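Local coordinates for Non-structural protein 3 (Porcine deltacoronavirus, PDB 6LN0) that combines a macro domain, which probably binds ADP-ribose, with a zinc-containing papain-like protease that probably cleaves the viral polyprotein, at residues Asp27-Val32 / His116-Ile121; Pro70-Ser75 / Val83-His88; Ile380-Asp385 / Lys414-Ala419; Asn258-Ser263 / Ala396-Tyr401. All blocks are in the same frame, centred on the assembly; numbering follows the deposited sequence.

Interaction 1 (Asp27-Val32 / His116-Ile121); sequences DNSVLV and HYVIPI
Turned away from its own carbonyl carbon to lie beside the backbone N (chi1 -49°), Ser29 OG meets an imidazole that His116 swings anti to its backbone N (chi1 167°). The pair joins two parallel neighbours in the central mixed sheet of the macro domain, strands 29-34 and 117-120, where Val30 sits opposite Tyr117 and Leu31 opposite Val118. Ser29 OG lies in the ring plane, at the edge, 2.6 Å from His116 ND1, a short hydrogen bond. Asp27 N donates to the same hydroxyl oxygen, while His116 NE2 bonds Thr150 OG1 on strand 146-152, so the imidazole is held at both nitrogens and spans to the next strand. Backbone bonds alternate in parallel fashion: Val30 N to His116 O, Val118 N to Val30 O, then Val32 N to Val118 O at 3.0 Å and nearly straight (172°). Val30 CG1 runs alongside the Tyr117 ring, 3.9 Å from CD1. Behind the sheet from that pair, Leu31 CD1 leans over to Val118 CG1, also 3.9 Å away. Val32 CG2 reaches Ile119 CG1 at 3.8 Å, and helix 99-110 covers both through Ile110. At the far end, Pro120 CD rests 3.4 Å from Val32 O.

Interaction 2 (Pro70-Ser75 / Val83-His88); sequences PLTTDS and VACILH
The His88 imidazole overlaps the flank of Leu71: the two side chains run side by side on one face of the sheet, with ND1 4.0 Å from Leu71 CG. Because chi1 of -56° lays the ring beside the backbone N, ND1 can donate to Leu71 O at 3.2 Å. That oxygen lies in the ring plane, yet ND1 stands 48° out of the carbonyl plane and so misses the lone pairs; the in-plane approach belongs to His88 N, at 2.9 Å. Leu71 O is thus gripped twice by one residue, and NE2 at the other side of the ring is bonded to Tyr57 OH, which fixes the ring's rotation. This is a beta hairpin: strand 71-74, an outermost strand of the macro-domain sheet, pairs antiparallel with strand 83-89. Leu71-His88 and Thr73-Ile86 are the hydrogen-bonded pairs, the second tightened by Ile86 N to Thr73 O at 2.7 Å. Thr73 OG1 approaches His88 CE1 obliquely, 3.5 Å away, under helix 55-64. On the face carrying Thr72 and Leu87, Leu87 CD1 bends back to within 3.8 Å of Thr72 OG1, and Pro70 CB touches the same methyl at 4.1 Å. Near the hairpin turn, Ser75 CB packs 3.6 Å from Val83 CG1.

Interaction 3 (Ile380-Asp385 / Lys414-Ala419); sequences IGTSAD and KANVVA
Val417 N donates to Ser383 O at 2.9 Å, nearly along the C=O axis, whereas the return bond, Ser383 N to Val417 O, is weak, as is Gly381 N to Val418 O at 3.4 Å. CA-H...O contacts fill in between: Val418 CA lies 3.1 Å from Gly381 O, and Thr382 CA faces Val417 O almost straight (160° at the hydrogen). The pattern is an antiparallel pair broken by a beta bulge. Ile380 stands opposite Ala419 but Ser383 opposite Val417, so three steps along strand 376-383 match only two along strand 416-423. Both strands belong to the large mixed sheet of the papain-like protease region, with strand 391-395 on the other side of 416-423. Outside the backbone, Thr382 turns its methyl anti to the backbone N, which places CG2 against Asn416 CB at 3.6 Å, while its OG1 branch runs alongside Val418 CG1. Farther along, the amide oxygen Asn416 OD1 sits over Ala384, 3.6 Å from CA. At the opposite end Ile380 CG2 meets Ala419 CB at 3.8 Å, and Ile317 of helix 313-322 packs against both residues.

Interaction 4 (Asn258-Ser263 / Ala396-Tyr401); sequences NNCFVS and AAHCWY
The Cys260 thiol lies beside the imidazole of His398, and this cysteine-histidine pairing, with the cysteine in the first turn of helix 260-270 and the histidine at the start of strand 398-402, is the arrangement of a papain-like cysteine protease; the two are therefore probably the catalytic pair. The CB of Cys260 heads for the strand, with SG between its own backbone N and carbonyl carbon. Chi1 of -176° carries the His398 ring back to the cysteine, and the rotation about CB-CG turns ND1 to the sulfur. Cys260 SG stands 3.6 Å from His398 ND1 and lies 58° off the ring normal, neither over the face nor at the edge. The ring's CE1 corner meets Cys260 CB at 3.8 Å, and the ring of Tyr411 meets the imidazole with planes inclined by about 35°. The backbone oxygen of Cys399 also touches the cysteine, 3.5 Å from Cys260 CB. Beside the pair sits a second thiol: Cys399 SG is 3.9 Å from Cys260 SG, far too long for a disulfide. Its sulfur lies against the start of the helix, and Pro313 also touches Cys399. Inside the helix, Ser263 OG donates to Cys260 O at 3.0 Å. Phe261 keeps its ring away from the strand, while its backbone receives the second thiol, Cys399 SG lying 3.3 Å from Phe261 CA.

In the fold
The four contacts fall into two groups at opposite ends of an elongated chain. Interactions 1 and 2, with centres 9 Å apart, share one macro-domain sheet: strands 29-34 and 83-89 are neighbours, joined by Ala84 N to Ser29 O at 2.8 Å and Leu87 N to Leu31 O at 2.9 Å. Interactions 3 and 4, 14 Å apart between centres, reach the eight-stranded sheet of the protease region and touch where Ala415 CB packs 3.5 Å from Trp400 CH2. Interaction 4 holds the probable catalytic pair. The zinc ion, bound by Cys334, Cys335, Cys360 and Cys363, draws Cys360 from that sheet's strand 358-360. Between the groups, interactions 1 and 4 are 73 Å apart between centres.

Interaction 1 (Asp27-Val32 / His116-Ile121)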
loop_
_atom_site.group_PDB
_atom_site.type_symbol
_atom_site.label_atom_id
_atom_site.label_comp_id
_atom_site.label_asym_id
_atom_site.label_seq_id
_atom_site.Cartn_x
_atom_site.Cartn_y
_atom_site.Cartn_z
ATOM N N ASP A 27 -42.352 -4.438 2.958
ATOM C CA ASP A 27 -42.438 -4.831 1.550
ATOM C C ASP A 27 -42.597 -6.349 1.423
ATOM O O ASP A 27 -41.651 -7.053 1.036
ATOM C CB ASP A 27 -41.197 -4.349 0.794
ATOM C CG ASP A 27 -41.212 -4.742 -0.681
ATOM O OD1 ASP A 27 -42.272 -5.199 -1.174
ATOM O OD2 ASP A 27 -40.156 -4.599 -1.347
ATOM N N ASN A 28 -43.793 -6.858 1.746
ATOM C CA ASN A 28 -44.071 -8.300 1.810
ATOM C C ASN A 28 -43.003 -9.023 2.627
ATOM O O ASN A 28 -42.501 -10.082 2.257
ATOM C CB ASN A 28 -44.205 -8.898 0.411
ATOM C CG ASN A 28 -45.347 -8.284 -0.364
ATOM O OD1 ASN A 28 -45.143 -7.671 -1.415
ATOM N ND2 ASN A 28 -46.558 -8.419 0.166
ATOM N N SER A 29 -42.692 -8.442 3.775
ATOM C CA SER A 29 -41.498 -8.785 4.516
ATOM C C SER A 29 -41.735 -9.993 5.403
ATOM O O SER A 29 -42.862 -10.315 5.776
ATOM C CB SER A 29 -41.049 -7.599 5.368
ATOM O OG SER A 29 -41.003 -6.401 4.606
ATOM N N VAL A 30 -40.643 -10.670 5.729
ATOM C CA VAL A 30 -40.640 -11.659 6.792
ATOM C C VAL A 30 -40.212 -10.928 8.049
ATOM O O VAL A 30 -39.071 -10.475 8.156
ATOM C CB VAL A 30 -39.705 -12.827 6.486
ATOM C CG1 VAL A 30 -39.566 -13.726 7.723
ATOM C CG2 VAL A 30 -40.238 -13.601 5.301
ATOM N N LEU A 31 -41.137 -10.787 8.990
ATOM C CA LEU A 31 -40.845 -10.132 10.252
ATOM C C LEU A 31 -40.439 -11.201 11.243
ATOM O O LEU A 31 -41.227 -12.112 11.522
ATOM C CB LEU A 31 -42.065 -9.359 10.741
ATOM C CG LEU A 31 -41.969 -8.683 12.095
ATOM C CD1 LEU A 31 -40.989 -7.517 12.028
ATOM C CD2 LEU A 31 -43.350 -8.205 12.518
ATOM N N VAL A 32 -39.211 -11.106 11.763
ATOM C CA VAL A 32 -38.716 -12.083 12.725
ATOM C C VAL A 32 -39.157 -11.695 14.131
ATOM O O VAL A 32 -39.053 -10.533 14.537
ATOM C CB VAL A 32 -37.181 -12.224 12.662
ATOM C CG1 VAL A 32 -36.757 -13.305 13.615
ATOM C CG2 VAL A 32 -36.704 -12.569 11.257
ATOM N N HIS A 116 -37.272 -10.305 1.975
ATOM C CA HIS A 116 -36.862 -9.137 2.744
ATOM C C HIS A 116 -37.114 -9.401 4.222
ATOM O O HIS A 116 -38.264 -9.482 4.660
ATOM C CB HIS A 116 -37.599 -7.876 2.309
ATOM C CG HIS A 116 -37.426 -6.746 3.275
ATOM N ND1 HIS A 116 -38.487 -6.112 3.888
ATOM C CD2 HIS A 116 -36.304 -6.171 3.775
ATOM C CE1 HIS A 116 -38.028 -5.175 4.698
ATOM N NE2 HIS A 116 -36.707 -5.189 4.649
ATOM N N TYR A 117 -36.046 -9.492 4.994
ATOM C CA TYR A 117 -36.123 -9.805 6.409
ATOM C C TYR A 117 -36.048 -8.534 7.241
ATOM O O TYR A 117 -35.287 -7.612 6.927
ATOM C CB TYR A 117 -34.990 -10.743 6.802
ATOM C CG TYR A 117 -35.129 -12.130 6.233
ATOM C CD1 TYR A 117 -35.846 -13.109 6.912
ATOM C CD2 TYR A 117 -34.533 -12.473 5.029
ATOM C CE1 TYR A 117 -35.980 -14.390 6.405
ATOM C CE2 TYR A 117 -34.665 -13.754 4.514
ATOM C CZ TYR A 117 -35.385 -14.706 5.205
ATOM O OH TYR A 117 -35.512 -15.982 4.708
ATOM N N VAL A 118 -36.837 -8.494 8.309
ATOM C CA VAL A 118 -36.772 -7.429 9.295
ATOM C C VAL A 118 -36.459 -8.102 10.614
ATOM O O VAL A 118 -37.221 -8.962 11.070
ATOM C CB VAL A 118 -38.076 -6.625 9.362
ATOM C CG1 VAL A 118 -37.985 -5.562 10.401
ATOM C CG2 VAL A 118 -38.370 -6.011 8.009
ATOM N N ILE A 119 -35.318 -7.763 11.199
ATOM C CA ILE A 119 -34.854 -8.540 12.341
ATOM C C ILE A 119 -34.520 -7.617 13.508
ATOM O O ILE A 119 -33.578 -6.813 13.425
ATOM C CB ILE A 119 -33.647 -9.416 11.963
ATOM C CG1 ILE A 119 -33.878 -10.107 10.619
ATOM C CG2 ILE A 119 -33.387 -10.464 13.017
ATOM C CD1 ILE A 119 -32.979 -11.303 10.383
ATOM N N PRO A 120 -35.290 -7.665 14.593
ATOM C CA PRO A 120 -34.778 -7.171 15.876
ATOM C C PRO A 120 -33.514 -7.933 16.244
ATOM O O PRO A 120 -33.489 -9.166 16.212
ATOM C CB PRO A 120 -35.923 -7.474 16.854
ATOM C CG PRO A 120 -36.835 -8.459 16.111
ATOM C CD PRO A 120 -36.702 -8.069 14.680
ATOM N N ILE A 121 -32.460 -7.191 16.592
ATOM C CA ILE A 121 -31.210 -7.835 16.978
ATOM C C ILE A 121 -31.486 -8.804 18.113
ATOM O O ILE A 121 -32.182 -8.469 19.082
ATOM C CB ILE A 121 -30.165 -6.783 17.366
ATOM C CG1 ILE A 121 -29.840 -5.916 16.158
ATOM C CG2 ILE A 121 -28.910 -7.445 17.904
ATOM C CD1 ILE A 121 -29.283 -4.596 16.534
#

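Interaction 2 (Pro70-Ser75 / Val83-His88)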
loop_
_atom_site.group_PDB
_atom_site.type_symbol
_atom_site.label_atom_id
_atom_site.label_comp_id
_atom_site.label_asym_id
_atom_site.label_seq_id
_atom_site.Cartn_x
_atom_site.Cartn_y
_atom_site.Cartn_z
ATOM N N PRO A 70 -38.047 -23.322 14.656
ATOM C CA PRO A 70 -38.692 -22.102 14.149
ATOM C C PRO A 70 -40.062 -22.401 13.570
ATOM O O PRO A 70 -40.286 -23.456 12.978
ATOM C CB PRO A 70 -37.735 -21.601 13.058
ATOM C CG PRO A 70 -36.466 -22.394 13.252
ATOM C CD PRO A 70 -36.884 -23.706 13.844
ATOM N N LEU A 71 -40.979 -21.455 13.756
ATOM C CA LEU A 71 -42.350 -21.567 13.292
ATOM C C LEU A 71 -42.668 -20.399 12.369
ATOM O O LEU A 71 -42.354 -19.248 12.690
ATOM C CB LEU A 71 -43.309 -21.589 14.482
ATOM C CG LEU A 71 -44.736 -21.091 14.235
ATOM C CD1 LEU A 71 -45.430 -22.080 13.337
ATOM C CD2 LEU A 71 -45.506 -20.922 15.552
ATOM N N THR A 72 -43.283 -20.681 11.227
ATOM C CA THR A 72 -43.767 -19.597 10.385
ATOM C C THR A 72 -45.255 -19.401 10.600
ATOM O O THR A 72 -46.010 -20.359 10.741
ATOM C CB THR A 72 -43.507 -19.818 8.892
ATOM O OG1 THR A 72 -42.123 -20.073 8.691
ATOM C CG2 THR A 72 -43.878 -18.557 8.128
ATOM N N THR A 73 -45.667 -18.150 10.586
ATOM C CA THR A 73 -47.019 -17.762 10.885
ATOM C C THR A 73 -47.429 -16.670 9.913
ATOM O O THR A 73 -46.588 -15.891 9.447
ATOM C CB THR A 73 -47.072 -17.296 12.343
ATOM O OG1 THR A 73 -47.169 -18.442 13.194
ATOM C CG2 THR A 73 -48.208 -16.440 12.599
ATOM N N ASP A 74 -48.717 -16.641 9.578
ATOM C CA ASP A 74 -49.275 -15.520 8.845
ATOM C C ASP A 74 -49.113 -14.246 9.671
ATOM O O ASP A 74 -48.873 -14.286 10.870
ATOM C CB ASP A 74 -50.749 -15.802 8.533
ATOM C CG ASP A 74 -51.333 -14.850 7.517
ATOM O OD1 ASP A 74 -51.535 -13.671 7.851
ATOM O OD2 ASP A 74 -51.621 -15.279 6.381
ATOM N N SER A 75 -49.233 -13.093 9.024
ATOM C CA SER A 75 -49.058 -11.833 9.743
ATOM C C SER A 75 -50.358 -11.225 10.267
ATOM O O SER A 75 -50.310 -10.147 10.875
ATOM C CB SER A 75 -48.370 -10.829 8.847
ATOM O OG SER A 75 -49.057 -10.784 7.620
ATOM N N VAL A 83 -46.331 -6.775 6.001
ATOM C CA VAL A 83 -45.697 -7.952 6.582
ATOM C C VAL A 83 -46.368 -9.188 5.992
ATOM O O VAL A 83 -47.548 -9.452 6.256
ATOM C CB VAL A 83 -45.795 -7.941 8.111
ATOM C CG1 VAL A 83 -45.144 -9.171 8.693
ATOM C CG2 VAL A 83 -45.154 -6.696 8.663
ATOM N N ALA A 84 -45.614 -9.947 5.185
ATOM C CA ALA A 84 -46.178 -11.139 4.566
ATOM C C ALA A 84 -46.364 -12.248 5.582
ATOM O O ALA A 84 -47.336 -13.004 5.506
ATOM C CB ALA A 84 -45.297 -11.625 3.417
ATOM N N CYS A 85 -45.440 -12.374 6.533
ATOM C CA CYS A 85 -45.552 -13.414 7.543
ATOM C C CYS A 85 -44.602 -13.102 8.693
ATOM O O CYS A 85 -43.788 -12.177 8.625
ATOM C CB CYS A 85 -45.257 -14.786 6.945
ATOM S SG CYS A 85 -43.595 -14.873 6.253
ATOM N N ILE A 86 -44.719 -13.906 9.752
ATOM C CA ILE A 86 -43.976 -13.744 10.993
ATOM C C ILE A 86 -43.232 -15.040 11.268
ATOM O O ILE A 86 -43.830 -16.116 11.254
ATOM C CB ILE A 86 -44.905 -13.388 12.169
ATOM C CG1 ILE A 86 -45.466 -11.982 11.985
ATOM C CG2 ILE A 86 -44.184 -13.492 13.515
ATOM C CD1 ILE A 86 -46.726 -11.705 12.793
ATOM N N LEU A 87 -41.938 -14.933 11.529
ATOM C CA LEU A 87 -41.097 -16.090 11.777
ATOM C C LEU A 87 -40.647 -16.050 13.231
ATOM O O LEU A 87 -40.196 -15.005 13.709
ATOM C CB LEU A 87 -39.906 -16.083 10.806
ATOM C CG LEU A 87 -38.816 -17.146 10.864
ATOM C CD1 LEU A 87 -39.399 -18.529 10.868
ATOM C CD2 LEU A 87 -37.837 -16.960 9.682
ATOM N N HIS A 88 -40.790 -17.166 13.932
ATOM C CA HIS A 88 -40.516 -17.232 15.361
ATOM C C HIS A 88 -39.283 -18.080 15.589
ATOM O O HIS A 88 -39.227 -19.220 15.122
ATOM C CB HIS A 88 -41.683 -17.846 16.153
ATOM C CG HIS A 88 -42.981 -17.139 15.957
ATOM N ND1 HIS A 88 -43.712 -17.241 14.793
ATOM C CD2 HIS A 88 -43.680 -16.310 16.771
ATOM C CE1 HIS A 88 -44.810 -16.508 14.903
ATOM N NE2 HIS A 88 -44.811 -15.927 16.089
#

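Interaction 3 (Ile380-Asp385 / Lys414-Ala419)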
loop_
_atom_site.group_PDB
_atom_site.type_symbol
_atom_site.label_atom_id
_atom_site.label_comp_id
_atom_site.label_asym_id
_atom_site.label_seq_id
_atom_site.Cartn_x
_atom_site.Cartn_y
_atom_site.Cartn_z
ATOM N N ILE A 380 32.990 5.312 -19.068
ATOM C CA ILE A 380 32.974 4.118 -18.239
ATOM C C ILE A 380 33.403 2.942 -19.090
ATOM O O ILE A 380 33.078 2.856 -20.279
ATOM C CB ILE A 380 31.607 3.828 -17.559
ATOM C CG1 ILE A 380 30.454 3.823 -18.551
ATOM C CG2 ILE A 380 31.349 4.789 -16.397
ATOM C CD1 ILE A 380 29.169 3.186 -17.950
ATOM N N GLY A 381 34.147 2.047 -18.462
ATOM C CA GLY A 381 34.663 0.845 -19.083
ATOM C C GLY A 381 35.535 0.173 -18.051
ATOM O O GLY A 381 35.539 0.573 -16.888
ATOM N N THR A 382 36.305 -0.828 -18.462
ATOM C CA THR A 382 37.316 -1.370 -17.558
ATOM C C THR A 382 38.647 -1.539 -18.270
ATOM O O THR A 382 38.710 -2.203 -19.306
ATOM C CB THR A 382 36.886 -2.707 -16.984
ATOM O OG1 THR A 382 35.562 -2.576 -16.485
ATOM C CG2 THR A 382 37.837 -3.102 -15.850
ATOM N N SER A 383 39.702 -0.958 -17.704
ATOM C CA SER A 383 41.070 -1.240 -18.130
ATOM C C SER A 383 42.015 -1.221 -16.939
ATOM O O SER A 383 41.762 -0.558 -15.929
ATOM C CB SER A 383 41.591 -0.244 -19.170
ATOM O OG SER A 383 42.836 -0.689 -19.724
ATOM N N ALA A 384 43.134 -1.925 -17.103
ATOM C CA ALA A 384 44.185 -1.990 -16.102
ATOM C C ALA A 384 45.134 -0.802 -16.147
ATOM O O ALA A 384 45.988 -0.688 -15.264
ATOM C CB ALA A 384 44.969 -3.288 -16.279
ATOM N N ASP A 385 45.011 0.086 -17.131
ATOM C CA ASP A 385 45.962 1.182 -17.259
ATOM C C ASP A 385 45.731 2.222 -16.170
ATOM O O ASP A 385 44.746 2.180 -15.430
ATOM C CB ASP A 385 45.855 1.837 -18.635
ATOM C CG ASP A 385 45.972 0.831 -19.763
ATOM O OD1 ASP A 385 45.794 -0.380 -19.498
ATOM O OD2 ASP A 385 46.223 1.239 -20.914
ATOM N N LYS A 414 47.496 -1.924 -7.406
ATOM C CA LYS A 414 47.078 -2.008 -8.795
ATOM C C LYS A 414 45.617 -2.425 -8.838
ATOM O O LYS A 414 45.203 -3.375 -8.162
ATOM C CB LYS A 414 47.949 -2.987 -9.592
ATOM C CG LYS A 414 47.703 -4.466 -9.308
ATOM C CD LYS A 414 47.951 -5.337 -10.534
ATOM C CE LYS A 414 48.751 -6.582 -10.141
ATOM N NZ LYS A 414 49.110 -7.451 -11.294
ATOM N N ALA A 415 44.831 -1.686 -9.607
ATOM C CA ALA A 415 43.404 -1.926 -9.678
ATOM C C ALA A 415 42.925 -1.450 -11.032
ATOM O O ALA A 415 43.457 -0.490 -11.592
ATOM C CB ALA A 415 42.651 -1.197 -8.560
ATOM N N ASN A 416 41.931 -2.143 -11.566
ATOM C CA ASN A 416 41.275 -1.638 -12.757
ATOM C C ASN A 416 40.674 -0.265 -12.479
ATOM O O ASN A 416 40.289 0.058 -11.351
ATOM C CB ASN A 416 40.217 -2.631 -13.212
ATOM C CG ASN A 416 40.822 -3.962 -13.570
ATOM O OD1 ASN A 416 41.893 -4.005 -14.185
ATOM N ND2 ASN A 416 40.178 -5.049 -13.174
ATOM N N VAL A 417 40.662 0.575 -13.493
ATOM C CA VAL A 417 39.889 1.812 -13.447
ATOM C C VAL A 417 38.569 1.539 -14.162
ATOM O O VAL A 417 38.539 0.792 -15.155
ATOM C CB VAL A 417 40.673 2.988 -14.071
ATOM C CG1 VAL A 417 40.840 2.789 -15.544
ATOM C CG2 VAL A 417 39.962 4.306 -13.810
ATOM N N VAL A 418 37.466 2.047 -13.606
ATOM C CA VAL A 418 36.135 1.771 -14.146
ATOM C C VAL A 418 35.352 3.021 -14.515
ATOM O O VAL A 418 34.291 2.904 -15.151
ATOM C CB VAL A 418 35.293 0.883 -13.203
ATOM C CG1 VAL A 418 35.927 -0.483 -13.107
ATOM C CG2 VAL A 418 35.116 1.540 -11.826
ATOM N N ALA A 419 35.844 4.206 -14.192
ATOM C CA ALA A 419 35.244 5.424 -14.711
ATOM C C ALA A 419 36.296 6.517 -14.634
ATOM O O ALA A 419 37.097 6.532 -13.698
ATOM C CB ALA A 419 33.989 5.818 -13.915
#

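Interaction 4 (Asn258-Ser263 / Ala396-Tyr401)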
loop_
_atom_site.group_PDB
_atom_site.type_symbol
_atom_site.label_atom_id
_atom_site.label_comp_id
_atom_site.label_asym_id
_atom_site.label_seq_id
_atom_site.Cartn_x
_atom_site.Cartn_y
_atom_site.Cartn_z
ATOM N N ASN A 258 29.249 -1.323 3.263
ATOM C CA ASN A 258 29.516 -1.570 1.850
ATOM C C ASN A 258 29.110 -0.410 0.962
ATOM O O ASN A 258 28.831 -0.607 -0.221
ATOM C CB ASN A 258 28.815 -2.832 1.347
ATOM C CG ASN A 258 29.624 -4.060 1.565
ATOM O OD1 ASN A 258 30.604 -4.038 2.308
ATOM N ND2 ASN A 258 29.223 -5.159 0.925
ATOM N N ASN A 259 29.054 0.795 1.498
ATOM C CA ASN A 259 28.612 1.934 0.713
ATOM C C ASN A 259 29.729 2.547 -0.160
ATOM O O ASN A 259 29.587 3.705 -0.571
ATOM C CB ASN A 259 28.024 3.003 1.641
ATOM C CG ASN A 259 29.074 3.638 2.533
ATOM O OD1 ASN A 259 30.197 3.139 2.627
ATOM N ND2 ASN A 259 28.721 4.748 3.182
ATOM N N CYS A 260 30.835 1.841 -0.431
ATOM C CA CYS A 260 31.942 2.509 -1.119
ATOM C C CYS A 260 31.590 2.799 -2.568
ATOM O O CYS A 260 31.992 3.841 -3.103
ATOM C CB CYS A 260 33.237 1.682 -1.006
ATOM S SG CYS A 260 33.143 -0.024 -1.601
ATOM N N PHE A 261 30.808 1.916 -3.193
ATOM C CA PHE A 261 30.284 2.192 -4.527
ATOM C C PHE A 261 29.509 3.502 -4.595
ATOM O O PHE A 261 29.426 4.102 -5.673
ATOM C CB PHE A 261 29.408 1.031 -5.027
ATOM C CG PHE A 261 27.993 1.022 -4.484
ATOM C CD1 PHE A 261 27.732 0.663 -3.174
ATOM C CD2 PHE A 261 26.927 1.328 -5.311
ATOM C CE1 PHE A 261 26.407 0.636 -2.696
ATOM C CE2 PHE A 261 25.618 1.306 -4.852
ATOM C CZ PHE A 261 25.360 0.960 -3.537
ATOM N N VAL A 262 28.985 3.988 -3.476
ATOM C CA VAL A 262 28.269 5.256 -3.495
ATOM C C VAL A 262 29.235 6.419 -3.346
ATOM O O VAL A 262 29.228 7.357 -4.153
ATOM C CB VAL A 262 27.184 5.285 -2.399
ATOM C CG1 VAL A 262 26.564 6.649 -2.316
ATOM C CG2 VAL A 262 26.144 4.232 -2.668
ATOM N N SER A 263 30.076 6.378 -2.308
ATOM C CA SER A 263 31.087 7.420 -2.118
ATOM C C SER A 263 31.979 7.574 -3.346
ATOM O O SER A 263 32.305 8.695 -3.738
ATOM C CB SER A 263 31.942 7.126 -0.878
ATOM O OG SER A 263 32.367 5.770 -0.864
ATOM N N ALA A 396 39.111 -6.127 -5.596
ATOM C CA ALA A 396 38.858 -6.858 -4.355
ATOM C C ALA A 396 37.572 -6.386 -3.671
ATOM O O ALA A 396 37.526 -6.213 -2.448
ATOM C CB ALA A 396 40.052 -6.744 -3.403
ATOM N N ALA A 397 36.520 -6.157 -4.469
ATOM C CA ALA A 397 35.199 -5.741 -3.987
ATOM C C ALA A 397 35.237 -4.438 -3.201
ATOM O O ALA A 397 34.340 -4.168 -2.401
ATOM C CB ALA A 397 34.539 -6.839 -3.149
ATOM N N HIS A 398 36.274 -3.632 -3.398
ATOM C CA HIS A 398 36.334 -2.280 -2.871
ATOM C C HIS A 398 36.539 -1.346 -4.056
ATOM O O HIS A 398 37.141 -1.731 -5.061
ATOM C CB HIS A 398 37.467 -2.126 -1.836
ATOM C CG HIS A 398 37.533 -0.775 -1.185
ATOM N ND1 HIS A 398 36.503 -0.258 -0.426
ATOM C CD2 HIS A 398 38.519 0.158 -1.161
ATOM C CE1 HIS A 398 36.847 0.936 0.027
ATOM N NE2 HIS A 398 38.064 1.213 -0.407
ATOM N N CYS A 399 36.004 -0.135 -3.954
ATOM C CA CYS A 399 36.129 0.846 -5.021
ATOM C C CYS A 399 36.283 2.213 -4.390
ATOM O O CYS A 399 35.787 2.453 -3.282
ATOM C CB CYS A 399 34.921 0.811 -5.980
ATOM S SG CYS A 399 33.369 1.288 -5.287
ATOM N N TRP A 400 36.978 3.107 -5.088
ATOM C CA TRP A 400 37.362 4.334 -4.416
ATOM C C TRP A 400 37.669 5.380 -5.464
ATOM O O TRP A 400 38.093 5.055 -6.579
ATOM C CB TRP A 400 38.581 4.120 -3.503
ATOM C CG TRP A 400 39.849 3.820 -4.256
ATOM C CD1 TRP A 400 40.725 4.731 -4.757
ATOM C CD2 TRP A 400 40.376 2.524 -4.603
ATOM N NE1 TRP A 400 41.770 4.093 -5.392
ATOM C CE2 TRP A 400 41.580 2.739 -5.309
ATOM C CE3 TRP A 400 39.956 1.209 -4.374
ATOM C CZ2 TRP A 400 42.366 1.693 -5.789
ATOM C CZ3 TRP A 400 40.736 0.167 -4.862
ATOM C CH2 TRP A 400 41.930 0.417 -5.555
ATOM N N TYR A 401 37.461 6.636 -5.090
ATOM C CA TYR A 401 37.812 7.739 -5.966
ATOM C C TYR A 401 39.302 8.041 -5.856
ATOM O O TYR A 401 39.891 7.981 -4.773
ATOM C CB TYR A 401 37.007 8.981 -5.607
ATOM C CG TYR A 401 37.502 10.219 -6.303
ATOM C CD1 TYR A 401 37.594 10.267 -7.690
ATOM C CD2 TYR A 401 37.878 11.341 -5.582
ATOM C CE1 TYR A 401 38.051 11.400 -8.335
ATOM C CE2 TYR A 401 38.333 12.480 -6.218
ATOM C CZ TYR A 401 38.419 12.505 -7.596
ATOM O OH TYR A 401 38.874 13.637 -8.236
#